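Local coordinates for protein hypothetical glycoside hydrolase (Parabacteroides distasonis, PDB 3TAW) that is of unknown function but is probably a carbohydrate-active enzyme of the glycoside hydrolase type, with a beta-propeller fold, at residues A[68-73]-A[80-85]; A[205-210]-A[233-238]; A[240-245]-A[264-269]. All blocks are in the same frame, centred on the assembly; numbering follows the deposited sequence.

Interaction 1. Residues A[68-73]-A[80-85]; sequences AEDNSA and TSRLGY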
loop_
_atom_site.group_PDB
_atom_site.type_symbol
_atom_site.label_atom_id
_atom_site.label_comp_id
_atom_site.label_asym_id
_atom_site.label_seq_id
_atom_site.Cartn_x
_atom_site.Cartn_y
_atom_site.Cartn_z
ATOM N N ALA A 68 -1.437 0.353 -12.491
ATOM C CA ALA A 68 -1.061 0.632 -13.869
ATOM C C ALA A 68 -1.762 1.904 -14.319
ATOM O O ALA A 68 -2.943 2.087 -14.066
ATOM C CB ALA A 68 -1.468 -0.519 -14.791
ATOM N N GLU A 69 -1.018 2.775 -14.985
ATOM C CA GLU A 69 -1.584 3.996 -15.516
ATOM C C GLU A 69 -1.485 4.038 -17.027
ATOM O O GLU A 69 -0.459 3.670 -17.608
ATOM C CB GLU A 69 -0.882 5.212 -14.923
ATOM C CG GLU A 69 -1.334 5.564 -13.513
ATOM C CD GLU A 69 -0.699 6.850 -12.987
ATOM O OE1 GLU A 69 0.436 7.167 -13.421
ATOM O OE2 GLU A 69 -1.350 7.546 -12.159
ATOM N N ASP A 70 -2.574 4.466 -17.651
ATOM C CA ASP A 70 -2.560 4.759 -19.077
ATOM C C ASP A 70 -1.946 6.140 -19.362
ATOM O O ASP A 70 -1.512 6.847 -18.440
ATOM C CB ASP A 70 -3.952 4.576 -19.673
ATOM C CG ASP A 70 -4.999 5.520 -19.101
ATOM O OD1 ASP A 70 -4.668 6.647 -18.662
ATOM O OD2 ASP A 70 -6.178 5.146 -19.162
ATOM N N ASN A 71 -1.850 6.488 -20.643
ATOM C CA ASN A 71 -1.273 7.776 -21.057
ATOM C C ASN A 71 -2.367 8.777 -21.455
ATOM O O ASN A 71 -2.162 9.616 -22.341
ATOM C CB ASN A 71 -0.280 7.542 -22.212
ATOM C CG ASN A 71 0.934 8.464 -22.153
ATOM O OD1 ASN A 71 1.464 8.751 -21.088
ATOM N ND2 ASN A 71 1.389 8.919 -23.320
ATOM N N SER A 72 -3.529 8.726 -20.795
ATOM C CA SER A 72 -4.655 9.580 -21.198
ATOM C C SER A 72 -4.398 11.066 -20.855
ATOM O O SER A 72 -5.024 11.960 -21.428
ATOM C CB SER A 72 -5.989 9.081 -20.611
ATOM O OG SER A 72 -5.934 8.905 -19.210
ATOM N N ALA A 73 -3.456 11.309 -19.941
ATOM C CA ALA A 73 -2.939 12.644 -19.656
ATOM C C ALA A 73 -1.538 12.548 -19.036
ATOM O O ALA A 73 -1.084 11.454 -18.668
ATOM C CB ALA A 73 -3.896 13.414 -18.726
ATOM N N THR A 80 -5.741 7.484 -15.662
ATOM C CA THR A 80 -6.608 6.480 -15.055
ATOM C C THR A 80 -5.756 5.335 -14.548
ATOM O O THR A 80 -4.945 4.778 -15.300
ATOM C CB THR A 80 -7.679 5.942 -16.030
ATOM O OG1 THR A 80 -8.453 7.036 -16.540
ATOM C CG2 THR A 80 -8.620 4.933 -15.327
ATOM N N SER A 81 -5.965 4.974 -13.279
ATOM C CA SER A 81 -5.281 3.843 -12.652
ATOM C C SER A 81 -6.194 2.624 -12.642
ATOM O O SER A 81 -7.399 2.744 -12.426
ATOM C CB SER A 81 -4.880 4.183 -11.209
ATOM O OG SER A 81 -3.861 5.181 -11.164
ATOM N N ARG A 82 -5.609 1.475 -12.953
ATOM C CA ARG A 82 -6.256 0.175 -12.952
ATOM C C ARG A 82 -5.234 -0.808 -12.360
ATOM O O ARG A 82 -4.026 -0.514 -12.333
ATOM C CB ARG A 82 -6.653 -0.229 -14.384
ATOM C CG ARG A 82 -7.611 0.761 -15.035
ATOM C CD ARG A 82 -7.980 0.354 -16.455
ATOM N NE ARG A 82 -8.865 1.306 -17.114
ATOM C CZ ARG A 82 -8.465 2.381 -17.797
ATOM N NH1 ARG A 82 -7.184 2.720 -17.877
ATOM N NH2 ARG A 82 -9.361 3.158 -18.394
ATOM N N LEU A 83 -5.699 -1.950 -11.861
ATOM C CA LEU A 83 -4.809 -2.906 -11.256
ATOM C C LEU A 83 -4.580 -4.115 -12.141
ATOM O O LEU A 83 -5.529 -4.790 -12.550
ATOM C CB LEU A 83 -5.378 -3.390 -9.915
ATOM C CG LEU A 83 -5.785 -2.313 -8.926
ATOM C CD1 LEU A 83 -6.209 -2.924 -7.612
ATOM C CD2 LEU A 83 -4.689 -1.208 -8.733
ATOM N N GLY A 84 -3.313 -4.394 -12.372
ATOM C CA GLY A 84 -2.872 -5.583 -13.084
ATOM C C GLY A 84 -2.859 -6.801 -12.198
ATOM O O GLY A 84 -3.105 -6.714 -10.989
ATOM N N TYR A 85 -2.633 -7.961 -12.805
ATOM C CA TYR A 85 -2.593 -9.228 -12.083
ATOM C C TYR A 85 -1.390 -10.013 -12.610
ATOM O O TYR A 85 -1.341 -10.388 -13.783
ATOM C CB TYR A 85 -3.884 -10.011 -12.320
ATOM C CG TYR A 85 -3.999 -11.298 -11.552
ATOM C CD1 TYR A 85 -3.461 -12.482 -12.058
ATOM C CD2 TYR A 85 -4.663 -11.356 -10.328
ATOM C CE1 TYR A 85 -3.583 -13.691 -11.348
ATOM C CE2 TYR A 85 -4.772 -12.550 -9.616
ATOM C CZ TYR A 85 -4.228 -13.706 -10.123
ATOM O OH TYR A 85 -4.336 -14.909 -9.423
HETATM O O HOH W 1 -8.660 5.968 -19.058
#
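Ala68 and Arg82 face each other as the antiparallel hydrogen-bonded pair near the loop end of the hairpin made by strands 61-69 and 81-88, inner strands of a four-stranded antiparallel sheet of the kind that forms a propeller blade. Two backbone bonds define the pair: Ala68 N gives its hydrogen to Arg82 O at 2.7 Å, and Arg82 N returns one to Ala68 O at 3.0 Å. Glu69 and Ser81 follow as a non-hydrogen-bonded pair, accompanied by CA-H...O contacts from Ser81 CA to Ala68 O and from Glu69 CA to Thr80 O. A weak bond from Asp70 N to Thr80 O is the last backbone link before the connecting loop.

Side-chain hydrogen bonds converge on Asp70. Its CG sits between the backbone N and the carbonyl carbon (chi1 63°), which turns the carboxylate toward segment 80-85. Asp70 OD1 accepts from Ser72 N in an Asx turn, from Ser72 OG at 2.6 Å, and from Thr80 N at 3.3 Å, the last arriving from above the carboxylate plane.

The charged contact belongs to the other oxygen. Arg82, extended from CG to NE, brings NH1 to 2.9 Å from Asp70 OD2 in a nearly straight salt bridge (170° at the hydrogen). The acceptor lies in the guanidinium plane, yet the two planar groups are turned 59° apart, and a single N-H makes the bridge. Thr80 CG2 packs 3.5 Å above the centre of the guanidinium.

One water joins Asp70 OD2, Thr80 OG1 and Arg82 NH2; Thr80 OG1 also bonds Pro115 O. Three donors on one carboxylate oxygen and a cation and water on the other leave Asp70 little rotational freedom, and its fixed carboxylate ties the turn 70-72 to Thr80 and Arg82.

Interaction 2. Residues A[205-210]-A[233-238]; sequences EKNVYA and FSPRSG. With EDO (1,2-ethanediol), chain G.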
loop_
_atom_site.group_PDB
_atom_site.type_symbol
_atom_site.label_atom_id
_atom_site.label_comp_id
_atom_site.label_asym_id
_atom_site.label_seq_id
_atom_site.Cartn_x
_atom_site.Cartn_y
_atom_site.Cartn_z
ATOM N N GLU A 205 -1.739 9.366 4.895
ATOM C CA GLU A 205 -0.606 9.925 4.162
ATOM C C GLU A 205 0.073 11.062 4.966
ATOM O O GLU A 205 1.272 11.049 5.154
ATOM C CB GLU A 205 -1.111 10.472 2.818
ATOM C CG GLU A 205 -0.076 11.165 1.969
ATOM C CD GLU A 205 -0.669 11.889 0.753
ATOM O OE1 GLU A 205 -1.845 12.320 0.771
ATOM O OE2 GLU A 205 0.074 12.077 -0.217
ATOM N N LYS A 206 -0.699 12.054 5.404
ATOM C CA LYS A 206 -0.156 13.221 6.093
ATOM C C LYS A 206 0.220 12.940 7.557
ATOM O O LYS A 206 1.022 13.659 8.125
ATOM C CB LYS A 206 -1.160 14.366 6.054
ATOM C CG LYS A 206 -1.484 14.870 4.654
ATOM C CD LYS A 206 -2.564 15.956 4.691
ATOM C CE LYS A 206 -2.536 16.885 3.476
ATOM N NZ LYS A 206 -2.120 16.229 2.194
ATOM N N ASN A 207 -0.449 11.953 8.158
ATOM C CA ASN A 207 -0.135 11.407 9.471
ATOM C C ASN A 207 -0.520 9.933 9.427
ATOM O O ASN A 207 -1.216 9.510 8.511
ATOM C CB ASN A 207 -0.971 12.087 10.573
ATOM C CG ASN A 207 -0.780 13.579 10.619
ATOM O OD1 ASN A 207 0.148 14.062 11.262
ATOM N ND2 ASN A 207 -1.670 14.331 9.947
ATOM N N VAL A 208 -0.094 9.172 10.431
ATOM C CA VAL A 208 -0.575 7.817 10.628
ATOM C C VAL A 208 -1.787 7.864 11.583
ATOM O O VAL A 208 -1.678 8.220 12.775
ATOM C CB VAL A 208 0.538 6.902 11.155
ATOM C CG1 VAL A 208 -0.018 5.513 11.488
ATOM C CG2 VAL A 208 1.663 6.809 10.113
ATOM N N TYR A 209 -2.943 7.543 11.025
ATOM C CA TYR A 209 -4.207 7.468 11.731
ATOM C C TYR A 209 -4.549 5.988 11.941
ATOM O O TYR A 209 -3.776 5.101 11.561
ATOM C CB TYR A 209 -5.315 8.102 10.861
ATOM C CG TYR A 209 -5.050 9.513 10.387
ATOM C CD1 TYR A 209 -5.143 10.589 11.253
ATOM C CD2 TYR A 209 -4.731 9.782 9.058
ATOM C CE1 TYR A 209 -4.922 11.888 10.809
ATOM C CE2 TYR A 209 -4.514 11.086 8.612
ATOM C CZ TYR A 209 -4.603 12.127 9.482
ATOM O OH TYR A 209 -4.400 13.440 9.052
ATOM N N ALA A 210 -5.712 5.701 12.525
ATOM C CA ALA A 210 -6.150 4.314 12.631
ATOM C C ALA A 210 -7.661 4.185 12.527
ATOM O O ALA A 210 -8.361 5.193 12.535
ATOM C CB ALA A 210 -5.642 3.682 13.936
ATOM N N PHE A 233 1.054 8.944 14.970
ATOM C CA PHE A 233 2.287 9.691 14.844
ATOM C C PHE A 233 2.244 10.530 13.576
ATOM O O PHE A 233 1.269 10.470 12.803
ATOM C CB PHE A 233 3.568 8.841 14.986
ATOM C CG PHE A 233 3.858 7.863 13.857
ATOM C CD1 PHE A 233 4.562 8.251 12.715
ATOM C CD2 PHE A 233 3.522 6.519 13.984
ATOM C CE1 PHE A 233 4.887 7.332 11.729
ATOM C CE2 PHE A 233 3.838 5.600 12.977
ATOM C CZ PHE A 233 4.514 5.999 11.854
ATOM N N SER A 234 3.248 11.388 13.439
ATOM C CA SER A 234 3.214 12.439 12.441
ATOM C C SER A 234 4.609 12.670 11.871
ATOM O O SER A 234 5.620 12.234 12.453
ATOM C CB SER A 234 2.736 13.745 13.087
ATOM O OG SER A 234 1.456 13.635 13.670
ATOM N N PRO A 235 4.677 13.390 10.750
ATOM C CA PRO A 235 5.966 13.812 10.243
ATOM C C PRO A 235 6.748 14.615 11.275
ATOM O O PRO A 235 6.162 15.285 12.100
ATOM C CB PRO A 235 5.601 14.674 9.036
ATOM C CG PRO A 235 4.248 14.150 8.609
ATOM C CD PRO A 235 3.568 13.848 9.887
ATOM N N ARG A 236 8.059 14.493 11.232
ATOM C CA ARG A 236 8.911 15.023 12.290
ATOM C C ARG A 236 10.148 15.723 11.754
ATOM O O ARG A 236 10.833 15.232 10.851
ATOM C CB ARG A 236 9.298 13.909 13.249
ATOM C CG ARG A 236 9.905 12.747 12.590
ATOM C CD ARG A 236 10.316 11.639 13.510
ATOM N NE ARG A 236 10.832 10.555 12.677
ATOM C CZ ARG A 236 11.470 9.466 13.102
ATOM N NH1 ARG A 236 11.697 9.243 14.407
ATOM N NH2 ARG A 236 11.868 8.580 12.195
ATOM N N SER A 237 10.451 16.873 12.358
ATOM C CA SER A 237 11.558 17.681 11.934
ATOM C C SER A 237 12.855 16.911 12.090
ATOM O O SER A 237 13.083 16.287 13.124
ATOM C CB SER A 237 11.612 18.947 12.799
ATOM O OG SER A 237 12.878 19.586 12.692
ATOM N N GLY A 238 13.705 16.970 11.064
ATOM C CA GLY A 238 15.072 16.443 11.138
ATOM C C GLY A 238 15.258 15.001 10.699
ATOM O O GLY A 238 16.383 14.492 10.689
HETATM C C1 EDO G . 8.104 20.002 14.370
HETATM O O1 EDO G . 8.723 20.387 13.129
HETATM C C2 EDO G . 7.608 18.581 14.266
HETATM O O2 EDO G . 8.760 17.755 14.274
#
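Val208 and Phe233 make the close-packed part of this contact. CG2 of the valine lies over one face of the phenylalanine ring, offset toward the rim, in a CH-pi contact 3.7 Å from the centroid; its nearest ring atom is Phe233 CZ, 3.4 Å from Val208 CG2. With CG1 anti to the backbone N (chi1 174°), the valine leaves CG2 as the branch that meets the ring. Thr245 touches both side chains, and Tyr262 meets the Phe233 ring edge-to-face, which keeps this side buried.

Beside the apolar pair, Val208 N donates to Phe233 O at 3.0 Å. This is a single antiparallel bridge, set beside strand 209-213 of the large mixed sheet, and it ties the loop that precedes strand 244-254 to the chain around Val208.

Toward the more open side the contact turns polar and sparse. Ser234 OG donates to Asn207 OD1 at 2.8 Å, tilted 25° from the carbonyl plane, while Asn207 ND2 donates to Tyr209 OH at 3.0 Å, so both ends of the amide are held. Pro235 CD rests against Lys206 O, and the lysine side chain leads away from the contact. Further along, Ser237 N donates to a 1,2-ethanediol, probably from the crystallisation liquor.

Interaction 3. Residues A[240-245]-A[264-269]; sequences FDSQLT and GKNEPG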
loop_
_atom_site.group_PDB
_atom_site.type_symbol
_atom_site.label_atom_id
_atom_site.label_comp_id
_atom_site.label_asym_id
_atom_site.label_seq_id
_atom_site.Cartn_x
_atom_site.Cartn_y
_atom_site.Cartn_z
ATOM N N PHE A 240 13.967 11.635 7.914
ATOM C CA PHE A 240 13.571 11.358 6.523
ATOM C C PHE A 240 12.064 11.461 6.321
ATOM O O PHE A 240 11.610 11.757 5.207
ATOM C CB PHE A 240 14.052 9.973 6.083
ATOM C CG PHE A 240 13.320 8.842 6.740
ATOM C CD1 PHE A 240 13.673 8.427 8.017
ATOM C CD2 PHE A 240 12.270 8.206 6.095
ATOM C CE1 PHE A 240 12.992 7.402 8.642
ATOM C CE2 PHE A 240 11.580 7.174 6.698
ATOM C CZ PHE A 240 11.932 6.783 7.999
ATOM N N ASP A 241 11.299 11.171 7.378
ATOM C CA ASP A 241 9.845 11.282 7.348
ATOM C C ASP A 241 9.375 12.587 7.981
ATOM O O ASP A 241 8.727 12.590 9.011
ATOM C CB ASP A 241 9.192 10.057 8.005
ATOM C CG ASP A 241 9.636 9.821 9.455
ATOM O OD1 ASP A 241 10.712 10.323 9.903
ATOM O OD2 ASP A 241 8.900 9.068 10.158
ATOM N N SER A 242 9.679 13.682 7.291
ATOM C CA SER A 242 9.524 15.039 7.790
ATOM C C SER A 242 8.416 15.820 7.092
ATOM O O SER A 242 8.020 16.891 7.578
ATOM C CB SER A 242 10.871 15.781 7.676
ATOM O OG SER A 242 11.560 15.480 6.451
ATOM N N GLN A 243 7.914 15.314 5.960
ATOM C CA GLN A 243 6.742 15.908 5.317
ATOM C C GLN A 243 5.522 15.008 5.310
ATOM O O GLN A 243 4.398 15.496 5.456
ATOM C CB GLN A 243 7.052 16.369 3.886
ATOM C CG GLN A 243 5.914 17.206 3.298
ATOM C CD GLN A 243 6.213 17.720 1.898
ATOM O OE1 GLN A 243 5.499 17.403 0.942
ATOM N NE2 GLN A 243 7.255 18.511 1.772
ATOM N N LEU A 244 5.739 13.711 5.094
ATOM C CA LEU A 244 4.643 12.723 5.087
ATOM C C LEU A 244 5.063 11.467 5.820
ATOM O O LEU A 244 6.246 11.126 5.856
ATOM C CB LEU A 244 4.215 12.340 3.657
ATOM C CG LEU A 244 3.755 13.447 2.706
ATOM C CD1 LEU A 244 3.633 12.873 1.278
ATOM C CD2 LEU A 244 2.460 14.125 3.179
ATOM N N THR A 245 4.067 10.800 6.404
ATOM C CA THR A 245 4.207 9.455 7.004
ATOM C C THR A 245 3.056 8.586 6.468
ATOM O O THR A 245 1.945 8.571 7.021
ATOM C CB THR A 245 4.143 9.485 8.538
ATOM O OG1 THR A 245 2.951 10.159 8.953
ATOM C CG2 THR A 245 5.363 10.203 9.124
ATOM N N GLY A 264 8.140 7.555 4.157
ATOM C CA GLY A 264 8.433 8.909 4.628
ATOM C C GLY A 264 8.836 9.799 3.495
ATOM O O GLY A 264 9.716 9.431 2.723
ATOM N N LYS A 265 8.228 10.977 3.392
ATOM C CA LYS A 265 8.677 11.958 2.418
ATOM C C LYS A 265 9.572 12.981 3.135
ATOM O O LYS A 265 9.177 13.532 4.161
ATOM C CB LYS A 265 7.508 12.675 1.769
ATOM C CG LYS A 265 7.962 13.711 0.721
ATOM C CD LYS A 265 6.787 14.347 -0.027
ATOM C CE LYS A 265 7.241 15.500 -0.906
ATOM N NZ LYS A 265 6.066 16.130 -1.648
ATOM N N ASN A 266 10.745 13.243 2.562
ATOM C CA ASN A 266 11.742 14.142 3.158
ATOM C C ASN A 266 11.487 15.613 2.837
ATOM O O ASN A 266 11.421 16.026 1.688
ATOM C CB ASN A 266 13.143 13.714 2.701
ATOM C CG ASN A 266 14.268 14.246 3.576
ATOM O OD1 ASN A 266 14.091 14.514 4.765
ATOM N ND2 ASN A 266 15.458 14.365 2.985
ATOM N N GLU A 267 11.319 16.414 3.871
ATOM C CA GLU A 267 11.222 17.859 3.697
ATOM C C GLU A 267 12.546 18.368 3.122
ATOM O O GLU A 267 13.621 17.961 3.579
ATOM C CB GLU A 267 10.919 18.516 5.056
ATOM C CG GLU A 267 10.583 20.002 4.987
ATOM C CD GLU A 267 9.327 20.324 4.202
ATOM O OE1 GLU A 267 8.355 19.566 4.243
ATOM O OE2 GLU A 267 9.279 21.386 3.560
ATOM N N PRO A 268 12.491 19.255 2.114
ATOM C CA PRO A 268 13.755 19.843 1.673
ATOM C C PRO A 268 14.423 20.673 2.780
ATOM O O PRO A 268 13.724 21.281 3.598
ATOM C CB PRO A 268 13.341 20.773 0.524
ATOM C CG PRO A 268 12.010 20.270 0.056
ATOM C CD PRO A 268 11.349 19.719 1.303
ATOM N N GLY A 269 15.751 20.682 2.794
ATOM C CA GLY A 269 16.497 21.635 3.615
ATOM C C GLY A 269 16.632 21.166 5.043
ATOM O O GLY A 269 16.488 19.982 5.340
#
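Lys265 faces both Gln243 and Leu244, the signature of a classic beta bulge in the hairpin of strands 244-254 and 257-265. The Lys265 side chain is extended throughout, with CG anti to the backbone N (chi1 -179°). CB packs against Leu244 CB at 3.8 Å, and CD passes between two neighbours, 3.7 Å from Leu244 CD1 and 3.5 Å from Gln243 OE1. CE also approaches that amide oxygen before NZ donates to it, with Lys265 NZ and Gln243 OE1 2.9 Å apart and the donor above the carbonyl plane. Lysine and glutamine therefore run side by side in the same direction, and Leu244 keeps the same course along the lysine's aliphatic part.

The other arm of the glutamine amide extends the chain of polar contacts: Gln243 NE2 donates to Glu267 OE1 at 2.9 Å. That acceptor is near the amide plane but is met from above its own carboxylate plane, and the two side chains cross at about a right angle.

On the backbone, the bulge lets Lys265 O accept from two successive donors, Gln243 N at 2.8 Å and Ser242 N at 3.2 Å, the latter bond being the more bent. Lys265 N donates to Leu244 O. Ser242 OG, which also bonds Tyr239 O, takes a hydrogen from Glu267 N at 2.8 Å, linking the chain just beyond the two strands.

Gly264 CA packs against Asp241 CB and obliquely against the Phe240 ring, which brings the two backbones close. Gln243 bridges Lys265 and Glu267, its C=O accepting from the ammonium and its NH2 donating to the carboxylate, and its carbonyl is probably polarised by the lysine.

Interactions 2 and 3 are neighbours on the large mixed sheet, with centres about 9 Å apart, whereas interaction 1 lies in a separate four-stranded sheet with its centre 27-28 Å from theirs. Interactions 2 and 3 meet directly: Arg236 NE forms a 2.8 Å salt bridge to Asp241 OD1, and Asn207 CA packs on Thr245 OG1. Interactions 1 and 3 each pair the two strands of a hairpin, but interaction 2 joins the chain beside strand 209-213 to a loop. Interaction 1 is mostly buried and places its ion pair inside, while the other two are partly buried, interaction 2 combining an apolar patch with neutral polar bonds and interaction 3 having Lys265 and Glu267 partly exposed but Asp241 buried.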